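Local coordinates for glucose-6-phosphate 1-dehydrogenase (Mycobacterium avium, PDB 4LGV), which probably catalyses the NADP-dependent oxidation of glucose 6-phosphate to 6-phosphogluconolactone, the entry step of the pentose phosphate pathway, at residues M136-F141 with E162-H167; P143-L148 with R180-E185; K197-E202 with L376-D381; N372-R377 with P382-Q387. All blocks are in the same frame, centred on the assembly; numbering follows the deposited sequence.

Contact 1: M136-F141 with E162-H167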
loop_
_atom_site.group_PDB
_atom_site.type_symbol
_atom_site.label_atom_id
_atom_site.label_comp_id
_atom_site.label_asym_id
_atom_site.label_seq_id
_atom_site.Cartn_x
_atom_site.Cartn_y
_atom_site.Cartn_z
ATOM N N MET A 136 20.195 -41.244 -22.850
ATOM C CA MET A 136 21.020 -42.374 -22.456
ATOM C C MET A 136 21.213 -42.341 -20.956
ATOM O O MET A 136 20.906 -41.334 -20.297
ATOM C CB MET A 136 22.330 -42.366 -23.240
ATOM C CG MET A 136 22.217 -43.318 -24.421
ATOM S SD MET A 136 23.697 -43.242 -25.371
ATOM C CE MET A 136 23.820 -44.771 -26.292
ATOM N N PRO A 137 21.702 -43.453 -20.400
ATOM C CA PRO A 137 22.048 -43.442 -18.984
ATOM C C PRO A 137 22.949 -42.260 -18.591
ATOM O O PRO A 137 23.827 -41.854 -19.347
ATOM C CB PRO A 137 22.791 -44.744 -18.812
ATOM C CG PRO A 137 22.204 -45.637 -19.846
ATOM C CD PRO A 137 21.993 -44.748 -21.033
ATOM N N PRO A 138 22.690 -41.657 -17.439
ATOM C CA PRO A 138 23.439 -40.455 -17.053
ATOM C C PRO A 138 24.937 -40.638 -16.888
ATOM O O PRO A 138 25.701 -39.678 -17.098
ATOM C CB PRO A 138 22.804 -40.060 -15.706
ATOM C CG PRO A 138 22.110 -41.298 -15.228
ATOM C CD PRO A 138 21.602 -41.939 -16.484
ATOM N N SER A 139 25.356 -41.832 -16.490
ATOM C CA SER A 139 26.810 -42.123 -16.393
ATOM C C SER A 139 27.511 -41.956 -17.738
ATOM O O SER A 139 28.704 -41.755 -17.783
ATOM C CB SER A 139 27.072 -43.513 -15.811
ATOM O OG SER A 139 26.496 -44.539 -16.587
ATOM N N LEU A 140 26.751 -41.902 -18.825
ATOM C CA LEU A 140 27.342 -41.678 -20.146
ATOM C C LEU A 140 27.305 -40.250 -20.699
ATOM O O LEU A 140 27.905 -39.983 -21.749
ATOM C CB LEU A 140 26.715 -42.650 -21.128
ATOM C CG LEU A 140 27.027 -44.110 -20.814
ATOM C CD1 LEU A 140 26.275 -45.053 -21.753
ATOM C CD2 LEU A 140 28.520 -44.380 -20.926
ATOM N N PHE A 141 26.686 -39.300 -19.992
ATOM C CA PHE A 141 26.608 -37.921 -20.503
ATOM C C PHE A 141 27.988 -37.320 -20.713
ATOM O O PHE A 141 28.293 -36.692 -21.751
ATOM C CB PHE A 141 25.779 -37.022 -19.568
ATOM C CG PHE A 141 24.311 -37.385 -19.495
ATOM C CD1 PHE A 141 23.695 -38.082 -20.499
ATOM C CD2 PHE A 141 23.547 -36.970 -18.419
ATOM C CE1 PHE A 141 22.351 -38.382 -20.438
ATOM C CE2 PHE A 141 22.199 -37.268 -18.342
ATOM C CZ PHE A 141 21.598 -37.971 -19.357
ATOM N N GLU A 162 18.849 -35.741 -20.997
ATOM C CA GLU A 162 17.637 -36.233 -20.313
ATOM C C GLU A 162 17.842 -36.362 -18.835
ATOM O O GLU A 162 18.880 -36.773 -18.392
ATOM C CB GLU A 162 17.195 -37.613 -20.858
ATOM C CG GLU A 162 16.222 -37.502 -22.011
ATOM C CD GLU A 162 14.951 -36.816 -21.596
ATOM O OE1 GLU A 162 14.261 -36.231 -22.455
ATOM O OE2 GLU A 162 14.629 -36.841 -20.409
ATOM N N LYS A 163 16.820 -36.044 -18.076
ATOM C CA LYS A 163 16.776 -36.332 -16.656
ATOM C C LYS A 163 17.034 -37.825 -16.372
ATOM O O LYS A 163 16.576 -38.663 -17.129
ATOM C CB LYS A 163 15.349 -35.979 -16.245
ATOM C CG LYS A 163 14.898 -36.307 -14.855
ATOM C CD LYS A 163 13.550 -35.625 -14.695
ATOM C CE LYS A 163 12.681 -36.092 -13.529
ATOM N NZ LYS A 163 11.620 -35.055 -13.305
ATOM N N PRO A 164 17.704 -38.171 -15.264
ATOM C CA PRO A 164 18.210 -37.278 -14.231
ATOM C C PRO A 164 19.568 -36.705 -14.589
ATOM O O PRO A 164 20.310 -37.295 -15.391
ATOM C CB PRO A 164 18.328 -38.186 -13.005
ATOM C CG PRO A 164 18.643 -39.530 -13.591
ATOM C CD PRO A 164 17.817 -39.587 -14.856
ATOM N N PHE A 165 19.845 -35.546 -14.027
ATOM C CA PHE A 165 21.144 -34.905 -14.129
ATOM C C PHE A 165 21.594 -34.608 -12.702
ATOM O O PHE A 165 21.782 -33.464 -12.345
ATOM C CB PHE A 165 21.108 -33.612 -15.000
ATOM C CG PHE A 165 19.728 -33.155 -15.350
ATOM C CD1 PHE A 165 18.973 -32.401 -14.452
ATOM C CD2 PHE A 165 19.167 -33.496 -16.585
ATOM C CE1 PHE A 165 17.674 -31.998 -14.793
ATOM C CE2 PHE A 165 17.885 -33.092 -16.912
ATOM C CZ PHE A 165 17.143 -32.353 -16.027
ATOM N N GLY A 166 21.747 -35.665 -11.908
ATOM C CA GLY A 166 22.209 -35.559 -10.560
ATOM C C GLY A 166 21.133 -36.102 -9.677
ATOM O O GLY A 166 19.931 -36.048 -10.021
ATOM N N HIS A 167 21.552 -36.586 -8.515
ATOM C CA HIS A 167 20.613 -37.077 -7.521
ATOM C C HIS A 167 20.769 -36.345 -6.192
ATOM O O HIS A 167 20.077 -36.656 -5.232
ATOM C CB HIS A 167 20.753 -38.594 -7.355
ATOM C CG HIS A 167 22.119 -39.038 -6.946
ATOM N ND1 HIS A 167 23.017 -39.597 -7.833
ATOM C CD2 HIS A 167 22.756 -38.974 -5.753
ATOM C CE1 HIS A 167 24.139 -39.891 -7.196
ATOM N NE2 HIS A 167 24.013 -39.508 -5.935
#

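Contact 2: P143-L148 with R180-E185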
loop_
_atom_site.group_PDB
_atom_site.type_symbol
_atom_site.label_atom_id
_atom_site.label_comp_id
_atom_site.label_asym_id
_atom_site.label_seq_id
_atom_site.Cartn_x
_atom_site.Cartn_y
_atom_site.Cartn_z
ATOM N N PRO A 143 31.045 -38.774 -20.713
ATOM C CA PRO A 143 31.884 -39.421 -21.723
ATOM C C PRO A 143 31.517 -39.055 -23.160
ATOM O O PRO A 143 32.410 -38.874 -23.977
ATOM C CB PRO A 143 31.659 -40.916 -21.460
ATOM C CG PRO A 143 31.390 -41.000 -19.996
ATOM C CD PRO A 143 30.609 -39.737 -19.673
ATOM N N ILE A 144 30.219 -38.951 -23.464
ATOM C CA ILE A 144 29.776 -38.579 -24.799
ATOM C C ILE A 144 30.219 -37.151 -25.142
ATOM O O ILE A 144 30.756 -36.871 -26.216
ATOM C CB ILE A 144 28.239 -38.682 -24.908
ATOM C CG1 ILE A 144 27.814 -40.140 -24.882
ATOM C CG2 ILE A 144 27.755 -38.030 -26.201
ATOM C CD1 ILE A 144 26.339 -40.368 -24.663
ATOM N N VAL A 145 29.961 -36.233 -24.231
ATOM C CA VAL A 145 30.272 -34.812 -24.456
ATOM C C VAL A 145 31.796 -34.597 -24.550
ATOM O O VAL A 145 32.299 -33.839 -25.388
ATOM C CB VAL A 145 29.668 -33.971 -23.328
ATOM C CG1 VAL A 145 30.259 -32.577 -23.319
ATOM C CG2 VAL A 145 28.165 -33.864 -23.502
ATOM N N GLU A 146 32.531 -35.297 -23.711
ATOM C CA GLU A 146 34.010 -35.258 -23.772
ATOM C C GLU A 146 34.513 -35.813 -25.091
ATOM O O GLU A 146 35.451 -35.288 -25.661
ATOM C CB GLU A 146 34.611 -36.009 -22.594
ATOM C CG GLU A 146 34.562 -35.153 -21.330
ATOM C CD GLU A 146 34.687 -35.931 -20.031
ATOM O OE1 GLU A 146 34.823 -37.167 -20.059
ATOM O OE2 GLU A 146 34.608 -35.277 -18.967
ATOM N N ASN A 147 33.861 -36.850 -25.601
ATOM C CA ASN A 147 34.211 -37.398 -26.908
ATOM C C ASN A 147 33.813 -36.503 -28.062
ATOM O O ASN A 147 34.529 -36.421 -29.069
ATOM C CB ASN A 147 33.597 -38.786 -27.100
ATOM C CG ASN A 147 34.540 -39.910 -26.651
ATOM O OD1 ASN A 147 35.551 -40.168 -27.295
ATOM N ND2 ASN A 147 34.267 -40.495 -25.495
ATOM N N LEU A 148 32.682 -35.813 -27.925
ATOM C CA LEU A 148 32.289 -34.840 -28.944
ATOM C C LEU A 148 33.321 -33.714 -28.999
ATOM O O LEU A 148 33.740 -33.307 -30.098
ATOM C CB LEU A 148 30.913 -34.274 -28.682
ATOM C CG LEU A 148 29.808 -35.297 -28.869
ATOM C CD1 LEU A 148 28.515 -34.765 -28.282
ATOM C CD2 LEU A 148 29.625 -35.607 -30.333
ATOM N N ARG A 180 30.697 -28.327 -18.154
ATOM C CA ARG A 180 31.113 -26.927 -18.307
ATOM C C ARG A 180 32.607 -26.798 -18.676
ATOM O O ARG A 180 33.040 -25.776 -19.178
ATOM C CB ARG A 180 30.791 -26.134 -17.046
ATOM C CG ARG A 180 29.305 -25.939 -16.811
ATOM C CD ARG A 180 28.662 -24.917 -17.777
ATOM N NE ARG A 180 29.614 -23.891 -18.286
ATOM C CZ ARG A 180 29.974 -22.759 -17.681
ATOM N NH1 ARG A 180 29.470 -22.398 -16.519
ATOM N NH2 ARG A 180 30.864 -21.979 -18.263
ATOM N N ALA A 181 33.375 -27.855 -18.474
ATOM C CA ALA A 181 34.738 -27.850 -18.952
ATOM C C ALA A 181 34.783 -27.708 -20.482
ATOM O O ALA A 181 35.752 -27.205 -21.001
ATOM C CB ALA A 181 35.460 -29.141 -18.533
ATOM N N VAL A 182 33.766 -28.206 -21.196
ATOM C CA VAL A 182 33.764 -28.123 -22.663
ATOM C C VAL A 182 32.570 -27.361 -23.277
ATOM O O VAL A 182 32.570 -27.086 -24.473
ATOM C CB VAL A 182 33.878 -29.513 -23.305
ATOM C CG1 VAL A 182 35.264 -30.143 -23.047
ATOM C CG2 VAL A 182 32.798 -30.454 -22.807
ATOM N N LEU A 183 31.552 -27.055 -22.473
ATOM C CA LEU A 183 30.371 -26.334 -22.941
ATOM C C LEU A 183 30.148 -25.067 -22.117
ATOM O O LEU A 183 30.321 -25.078 -20.915
ATOM C CB LEU A 183 29.132 -27.213 -22.812
ATOM C CG LEU A 183 29.098 -28.488 -23.670
ATOM C CD1 LEU A 183 28.013 -29.470 -23.190
ATOM C CD2 LEU A 183 28.878 -28.134 -25.119
ATOM N N ASP A 184 29.715 -24.010 -22.776
ATOM C CA ASP A 184 29.088 -22.888 -22.080
ATOM C C ASP A 184 27.730 -23.286 -21.555
ATOM O O ASP A 184 27.083 -24.199 -22.080
ATOM C CB ASP A 184 28.914 -21.683 -23.016
ATOM C CG ASP A 184 30.244 -21.188 -23.589
ATOM O OD1 ASP A 184 31.268 -21.254 -22.869
ATOM O OD2 ASP A 184 30.252 -20.766 -24.766
ATOM N N GLU A 185 27.282 -22.573 -20.537
ATOM C CA GLU A 185 25.991 -22.831 -19.900
ATOM C C GLU A 185 24.901 -22.764 -20.937
ATOM O O GLU A 185 23.970 -23.521 -20.858
ATOM C CB GLU A 185 25.705 -21.809 -18.757
ATOM C CG GLU A 185 24.323 -21.954 -18.072
ATOM C CD GLU A 185 24.064 -23.350 -17.475
ATOM O OE1 GLU A 185 25.052 -24.095 -17.195
ATOM O OE2 GLU A 185 22.864 -23.706 -17.293
#

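Contact 3: K197-E202 with L376-D381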
loop_
_atom_site.group_PDB
_atom_site.type_symbol
_atom_site.label_atom_id
_atom_site.label_comp_id
_atom_site.label_asym_id
_atom_site.label_seq_id
_atom_site.Cartn_x
_atom_site.Cartn_y
_atom_site.Cartn_z
ATOM N N LYS A 197 5.270 -28.754 -19.140
ATOM C CA LYS A 197 3.883 -28.445 -18.796
ATOM C C LYS A 197 3.702 -27.044 -18.278
ATOM O O LYS A 197 2.582 -26.626 -18.002
ATOM C CB LYS A 197 3.389 -29.386 -17.684
ATOM C CG LYS A 197 3.309 -30.841 -18.078
ATOM C CD LYS A 197 2.938 -31.754 -16.891
ATOM C CE LYS A 197 2.506 -33.142 -17.359
ATOM N NZ LYS A 197 1.180 -33.035 -18.063
ATOM N N GLN A 198 4.781 -26.341 -18.026
ATOM C CA GLN A 198 4.662 -25.084 -17.346
ATOM C C GLN A 198 4.260 -23.967 -18.298
ATOM O O GLN A 198 4.919 -23.746 -19.316
ATOM C CB GLN A 198 5.968 -24.738 -16.653
ATOM C CG GLN A 198 6.107 -25.523 -15.366
ATOM C CD GLN A 198 7.289 -25.103 -14.522
ATOM O OE1 GLN A 198 7.662 -23.945 -14.515
ATOM N NE2 GLN A 198 7.846 -26.050 -13.749
ATOM N N PRO A 199 3.197 -23.234 -17.948
ATOM C CA PRO A 199 2.758 -22.117 -18.745
ATOM C C PRO A 199 3.534 -20.867 -18.377
ATOM O O PRO A 199 2.965 -19.935 -17.765
ATOM C CB PRO A 199 1.274 -22.006 -18.363
ATOM C CG PRO A 199 1.194 -22.458 -16.956
ATOM C CD PRO A 199 2.301 -23.474 -16.805
ATOM N N VAL A 200 4.818 -20.861 -18.737
ATOM C CA VAL A 200 5.779 -19.844 -18.326
ATOM C C VAL A 200 5.369 -18.436 -18.801
ATOM O O VAL A 200 5.320 -17.494 -18.003
ATOM C CB VAL A 200 7.204 -20.200 -18.800
ATOM C CG1 VAL A 200 8.202 -19.092 -18.491
ATOM C CG2 VAL A 200 7.696 -21.468 -18.108
ATOM N N GLU A 201 5.070 -18.287 -20.083
ATOM C CA GLU A 201 4.723 -16.970 -20.610
ATOM C C GLU A 201 3.387 -16.521 -20.112
ATOM O O GLU A 201 3.208 -15.338 -19.778
ATOM C CB GLU A 201 4.709 -16.938 -22.131
ATOM C CG GLU A 201 6.093 -16.896 -22.756
ATOM C CD GLU A 201 6.054 -16.993 -24.291
ATOM O OE1 GLU A 201 4.980 -16.721 -24.920
ATOM O OE2 GLU A 201 7.109 -17.354 -24.860
ATOM N N GLU A 202 2.445 -17.460 -20.010
ATOM C CA GLU A 202 1.059 -17.121 -19.709
ATOM C C GLU A 202 0.856 -16.776 -18.260
ATOM O O GLU A 202 0.079 -15.932 -17.908
ATOM C CB GLU A 202 0.138 -18.268 -20.120
ATOM C CG GLU A 202 0.245 -18.634 -21.605
ATOM C CD GLU A 202 1.272 -19.735 -21.929
ATOM O OE1 GLU A 202 2.144 -20.047 -21.097
ATOM O OE2 GLU A 202 1.169 -20.353 -23.009
ATOM N N LEU A 376 -4.487 -21.056 -9.014
ATOM C CA LEU A 376 -3.905 -21.280 -10.318
ATOM C C LEU A 376 -3.802 -22.782 -10.588
ATOM O O LEU A 376 -3.025 -23.451 -9.925
ATOM C CB LEU A 376 -2.496 -20.661 -10.364
ATOM C CG LEU A 376 -2.387 -19.183 -9.975
ATOM C CD1 LEU A 376 -0.958 -18.745 -9.921
ATOM C CD2 LEU A 376 -3.123 -18.300 -10.950
ATOM N N ARG A 377 -4.587 -23.312 -11.523
ATOM C CA ARG A 377 -4.394 -24.659 -11.987
ATOM C C ARG A 377 -3.308 -24.638 -13.077
ATOM O O ARG A 377 -3.463 -23.989 -14.097
ATOM C CB ARG A 377 -5.702 -25.270 -12.541
ATOM C CG ARG A 377 -5.530 -26.753 -12.862
ATOM C CD ARG A 377 -6.825 -27.512 -13.174
ATOM N NE ARG A 377 -7.548 -26.876 -14.246
ATOM C CZ ARG A 377 -8.744 -26.322 -14.129
ATOM N NH1 ARG A 377 -9.414 -26.402 -12.979
ATOM N NH2 ARG A 377 -9.283 -25.708 -15.169
ATOM N N ILE A 378 -2.192 -25.284 -12.791
ATOM C CA ILE A 378 -1.020 -25.309 -13.665
ATOM C C ILE A 378 -1.233 -26.391 -14.708
ATOM O O ILE A 378 -0.839 -26.233 -15.845
ATOM C CB ILE A 378 0.259 -25.659 -12.853
ATOM C CG1 ILE A 378 0.488 -24.652 -11.726
ATOM C CG2 ILE A 378 1.497 -25.725 -13.727
ATOM C CD1 ILE A 378 0.447 -23.213 -12.153
ATOM N N ASP A 379 -1.858 -27.496 -14.302
ATOM C CA ASP A 379 -2.031 -28.675 -15.153
ATOM C C ASP A 379 -3.088 -29.586 -14.512
ATOM O O ASP A 379 -3.211 -29.630 -13.283
ATOM C CB ASP A 379 -0.699 -29.437 -15.267
ATOM C CG ASP A 379 -0.765 -30.628 -16.201
ATOM O OD1 ASP A 379 -0.951 -30.418 -17.427
ATOM O OD2 ASP A 379 -0.650 -31.783 -15.709
ATOM N N PRO A 380 -3.915 -30.240 -15.330
ATOM C CA PRO A 380 -4.111 -29.976 -16.728
ATOM C C PRO A 380 -5.001 -28.799 -16.906
ATOM O O PRO A 380 -5.508 -28.249 -15.931
ATOM C CB PRO A 380 -4.835 -31.248 -17.246
ATOM C CG PRO A 380 -5.597 -31.794 -16.063
ATOM C CD PRO A 380 -4.833 -31.293 -14.823
ATOM N N ASP A 381 -5.202 -28.412 -18.167
ATOM C CA ASP A 381 -6.227 -27.442 -18.525
ATOM C C ASP A 381 -6.067 -26.189 -17.678
ATOM O O ASP A 381 -6.922 -25.838 -16.856
ATOM C CB ASP A 381 -7.609 -28.065 -18.360
ATOM C CG ASP A 381 -8.699 -27.196 -18.883
ATOM O OD1 ASP A 381 -8.404 -26.178 -19.558
ATOM O OD2 ASP A 381 -9.878 -27.516 -18.604
HETATM O O HOH W 1 0.192 -26.113 -18.518
#

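Contact 4: N372-R377 with P382-Q387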
loop_
_atom_site.group_PDB
_atom_site.type_symbol
_atom_site.label_atom_id
_atom_site.label_comp_id
_atom_site.label_asym_id
_atom_site.label_seq_id
_atom_site.Cartn_x
_atom_site.Cartn_y
_atom_site.Cartn_z
ATOM N N ASN A 372 -10.786 -14.943 0.931
ATOM C CA ASN A 372 -10.629 -14.982 -0.508
ATOM C C ASN A 372 -9.404 -15.836 -0.883
ATOM O O ASN A 372 -8.419 -15.936 -0.104
ATOM C CB ASN A 372 -10.451 -13.563 -1.066
ATOM C CG ASN A 372 -11.702 -12.675 -0.926
ATOM O OD1 ASN A 372 -11.618 -11.492 -1.177
ATOM N ND2 ASN A 372 -12.844 -13.240 -0.609
ATOM N N GLN A 373 -9.463 -16.433 -2.062
ATOM C CA GLN A 373 -8.343 -17.228 -2.588
ATOM C C GLN A 373 -8.131 -16.997 -4.070
ATOM O O GLN A 373 -9.062 -16.816 -4.835
ATOM C CB GLN A 373 -8.641 -18.714 -2.360
ATOM C CG GLN A 373 -8.528 -19.079 -0.902
ATOM C CD GLN A 373 -9.100 -20.445 -0.570
ATOM O OE1 GLN A 373 -8.725 -21.453 -1.141
ATOM N NE2 GLN A 373 -9.951 -20.471 0.428
ATOM N N ILE A 374 -6.872 -17.013 -4.461
ATOM C CA ILE A 374 -6.478 -17.028 -5.860
ATOM C C ILE A 374 -5.965 -18.419 -6.149
ATOM O O ILE A 374 -5.010 -18.827 -5.542
ATOM C CB ILE A 374 -5.365 -16.036 -6.131
ATOM C CG1 ILE A 374 -5.869 -14.615 -5.863
ATOM C CG2 ILE A 374 -4.901 -16.148 -7.572
ATOM C CD1 ILE A 374 -4.780 -13.565 -5.908
ATOM N N VAL A 375 -6.602 -19.127 -7.067
ATOM C CA VAL A 375 -6.198 -20.482 -7.409
ATOM C C VAL A 375 -5.697 -20.561 -8.842
ATOM O O VAL A 375 -6.392 -20.195 -9.764
ATOM C CB VAL A 375 -7.353 -21.447 -7.236
ATOM C CG1 VAL A 375 -6.863 -22.870 -7.365
ATOM C CG2 VAL A 375 -8.010 -21.281 -5.870
ATOM N N LEU A 376 -4.487 -21.056 -9.014
ATOM C CA LEU A 376 -3.905 -21.280 -10.318
ATOM C C LEU A 376 -3.802 -22.782 -10.588
ATOM O O LEU A 376 -3.025 -23.451 -9.925
ATOM C CB LEU A 376 -2.496 -20.661 -10.364
ATOM C CG LEU A 376 -2.387 -19.183 -9.975
ATOM C CD1 LEU A 376 -0.958 -18.745 -9.921
ATOM C CD2 LEU A 376 -3.123 -18.300 -10.950
ATOM N N ARG A 377 -4.587 -23.312 -11.523
ATOM C CA ARG A 377 -4.394 -24.659 -11.987
ATOM C C ARG A 377 -3.308 -24.638 -13.077
ATOM O O ARG A 377 -3.463 -23.989 -14.097
ATOM C CB ARG A 377 -5.702 -25.270 -12.541
ATOM C CG ARG A 377 -5.530 -26.753 -12.862
ATOM C CD ARG A 377 -6.825 -27.512 -13.174
ATOM N NE ARG A 377 -7.548 -26.876 -14.246
ATOM C CZ ARG A 377 -8.744 -26.322 -14.129
ATOM N NH1 ARG A 377 -9.414 -26.402 -12.979
ATOM N NH2 ARG A 377 -9.283 -25.708 -15.169
ATOM N N PRO A 382 -4.950 -25.503 -17.876
ATOM C CA PRO A 382 -4.578 -24.398 -16.999
ATOM C C PRO A 382 -5.651 -23.312 -16.903
ATOM O O PRO A 382 -6.356 -23.006 -17.869
ATOM C CB PRO A 382 -3.285 -23.869 -17.617
ATOM C CG PRO A 382 -2.812 -24.924 -18.559
ATOM C CD PRO A 382 -4.012 -25.693 -18.982
ATOM N N GLY A 383 -5.743 -22.721 -15.729
ATOM C CA GLY A 383 -6.701 -21.655 -15.515
ATOM C C GLY A 383 -6.516 -20.962 -14.182
ATOM O O GLY A 383 -5.632 -21.288 -13.400
ATOM N N MET A 384 -7.357 -19.986 -13.944
ATOM C CA MET A 384 -7.342 -19.278 -12.705
ATOM C C MET A 384 -8.731 -19.213 -12.140
ATOM O O MET A 384 -9.689 -18.969 -12.832
ATOM C CB MET A 384 -6.792 -17.879 -12.888
ATOM C CG MET A 384 -6.821 -17.135 -11.569
ATOM S SD MET A 384 -6.463 -15.418 -11.697
ATOM C CE MET A 384 -7.693 -14.888 -12.877
ATOM N N ARG A 385 -8.814 -19.412 -10.840
ATOM C CA ARG A 385 -10.064 -19.205 -10.123
ATOM C C ARG A 385 -9.860 -18.183 -9.033
ATOM O O ARG A 385 -8.962 -18.309 -8.214
ATOM C CB ARG A 385 -10.585 -20.526 -9.547
ATOM C CG ARG A 385 -11.568 -20.372 -8.377
ATOM C CD ARG A 385 -12.110 -21.725 -7.883
ATOM N NE ARG A 385 -13.130 -22.205 -8.798
ATOM C CZ ARG A 385 -13.808 -23.336 -8.680
ATOM N NH1 ARG A 385 -13.577 -24.177 -7.682
ATOM N NH2 ARG A 385 -14.713 -23.644 -9.611
ATOM N N LEU A 386 -10.696 -17.172 -9.015
ATOM C CA LEU A 386 -10.736 -16.260 -7.887
ATOM C C LEU A 386 -11.963 -16.624 -7.011
ATOM O O LEU A 386 -13.100 -16.553 -7.476
ATOM C CB LEU A 386 -10.774 -14.839 -8.408
ATOM C CG LEU A 386 -10.926 -13.711 -7.387
ATOM C CD1 LEU A 386 -9.778 -13.621 -6.382
ATOM C CD2 LEU A 386 -11.033 -12.364 -8.103
ATOM N N GLN A 387 -11.731 -16.965 -5.747
ATOM C CA GLN A 387 -12.818 -17.283 -4.803
ATOM C C GLN A 387 -13.162 -16.117 -3.918
ATOM O O GLN A 387 -12.319 -15.597 -3.201
ATOM C CB GLN A 387 -12.446 -18.436 -3.897
ATOM C CG GLN A 387 -12.122 -19.687 -4.661
ATOM C CD GLN A 387 -11.922 -20.895 -3.767
ATOM O OE1 GLN A 387 -12.162 -20.814 -2.561
ATOM N NE2 GLN A 387 -11.451 -22.003 -4.347
HETATM O O HOH W 2 -9.136 -23.977 -17.937
#

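Contact 1: M136-F141 with E162-H167
Phe141 holds its CG anti to its own carbonyl carbon and beside its backbone N (chi1 -66°), and this swings the ring edge into the carbonyl oxygens of Glu162 and Pro164. Phe141 CZ lies 3.1 Å from Glu162 O, and Phe141 CE2 lies 3.5 Å from Pro164 O. Both oxygens sit near the ring plane, so the weakly positive edge carbons face them. Pro138 is next to the same ring within its own segment, with its CA over the ring centre, 3.6 Å above the plane. Two turns of 3-10 type fold the chain there, and Phe141 N bonds to Pro138 O at 3.1 Å. The setting is the Rossmann-type coenzyme domain, where both loops leave the C-terminal ends of the adjacent parallel strands 130-134 and 158-162. Glu162-Lys163-Pro164 matches the Glu-Lys-Pro signature of the family, which in relatives lies between the coenzyme and substrate sites. The peptide before Pro164 is cis. Pro138 and Pro164, both exposed, meet through their rings, CG to CG at 4.2 Å. Pro138 CB also lies 3.7 Å from Pro164 O. The carboxylate of Glu162 turns away from this contact, and its OE1 is held by Tyr133 OH and His193 NE2.

Contact 2: P143-L148 with R180-E185
Val182 and Leu183 close on one side chain of helix 141-150, Val145. Their segment starts at Arg180 and leads from helix 169-180 toward strand 188-191. Arg180 itself stays off the helix. Arg180 NE donates to Leu183 O at 3.0 Å, with the oxygen in the guanidinium plane and the N-H pointing fairly straight at it (156°). This bond ties the two ends of the turn together. NH1 of Arg180 goes on to a salt bridge with Glu434. Val182 comes next. Val182 CG2 stands between its backbone N and carbonyl carbon and reaches Val145 CG1 at 3.3 Å. That is tighter than usual for two methyl groups, while the side chains as a whole slide past each other in opposite directions. Leu183 follows and meets Val145 tip to tip, with Leu183 CD1 at 3.8 Å from Val145 CG1. Val145 CG1 serves both partners because it lies anti to the backbone N (chi1 165°). Leu183 also packs on Ile188 of strand 188-191. Glu185 closes the segment with a salt bridge to Arg190. Two successive beta-alpha-beta units of the coenzyme domain are joined here, and the salt bridge of Glu146 with Arg178 adds to the seam. The touching groups are all aliphatic, so the contact itself rests on shape and burial rather than on directed bonds.

Contact 3: K197-E202 with L376-D381
Lys197 and Asp379 form a salt bridge between the coenzyme-domain side of the chain and the large beta sheet of the C-terminal part. Asp379 sits in a classic beta bulge, where Ile378 and Asp379 both face Thr348. The lysine CB points toward the strand. CG stands beside the backbone N (chi1 -65°), and the chain then runs extended. Lys197 CD comes to 3.8 Å from Asp379 OD2, and Lys197 CE is at the same distance from that oxygen. A bend at the last torsion (chi4 -69°) turns the ammonium group onto the carboxylate. Lys197 NZ reaches Asp379 OD2 at 3.2 Å, from above the carboxylate plane (41° out of it). The bond from Lys197 NZ to Asp379 OD1 is weak, at 3.4 Å. NZ also donates to the backbone oxygens of Leu409 and Gly410, so several acceptors share its charge. Beside the salt bridge, Pro199 CD packs on Ile378 CG2 at 3.9 Å, the two side chains crossing at about a right angle. Pro199 is also the N-cap residue of helix 200-209. Beyond the bulge, the cis peptide before Pro380 turns the chain back, and Arg377 grips Asp381 O with NE and NH2 together. A water molecule links the two backbones by donating to Lys197 O and to Ile378 O, 2.9 Å from the latter.

Contact 4: N372-R377 with P382-Q387
Val375 and Arg385 are joined by two short, nearly straight backbone bonds. Val375 N donates to Arg385 O at 2.7 Å, and Arg385 N donates back to Val375 O at 2.8 Å. Gln373 with Gln387 and Arg377 with Gly383 are the other hydrogen-bonded pairs of this antiparallel hairpin. The bond from Gln387 N to Gln373 O is also short, at 2.8 Å. Near the turn the geometry is less even, and Arg377 N meets Gly383 O at 3.0 Å with an angle of only 140°. Ile374 with Leu386 and Leu376 with Met384 are the non-hydrogen-bonded pairs, and their side chains share one face. There Leu376 CD2 lies 3.9 Å from Met384 CG. Leu386 has CG anti to its backbone N (chi1 175°), which brings CD1 to 4.1 Å from Ile374 CG1. On the other face Val375 CB packs against Arg385 CB at 4.1 Å. Arg385 forms a salt bridge with Asp402, and both Arg385 and Arg377 make cation-pi contacts with Trp481. Leu386 touches Leu386 of the second subunit, and Asn372 bonds to Asn210 and Ala212 of that subunit. In the sheet the hairpin lies between strands 347-354 and 395-404, while helix 200-209 covers Leu376 and Met384.

Contacts 1 and 2 belong to the coenzyme domain. Their segments alternate along the chain, their centres are about 14 Å apart, and Met136 touches Ile144 between them. Both join successive units around strands 130-134, 158-162 and 188-191 of the parallel sheet. Contacts 3 and 4 come later. They share Leu376 and Arg377 on strand 373-379, and their centres are about 12 Å apart. Contact 3 spans the two family regions and ties the start of helix 200-209 to the mixed sheet that contact 4 helps build. The centres of contacts 2 and 4 are about 43 Å apart, on opposite sides of the chain's centre. Contacts 3 and 4 both reach the second subunit, contact 3 from the start of helix 200-209 and contact 4 from the hairpin.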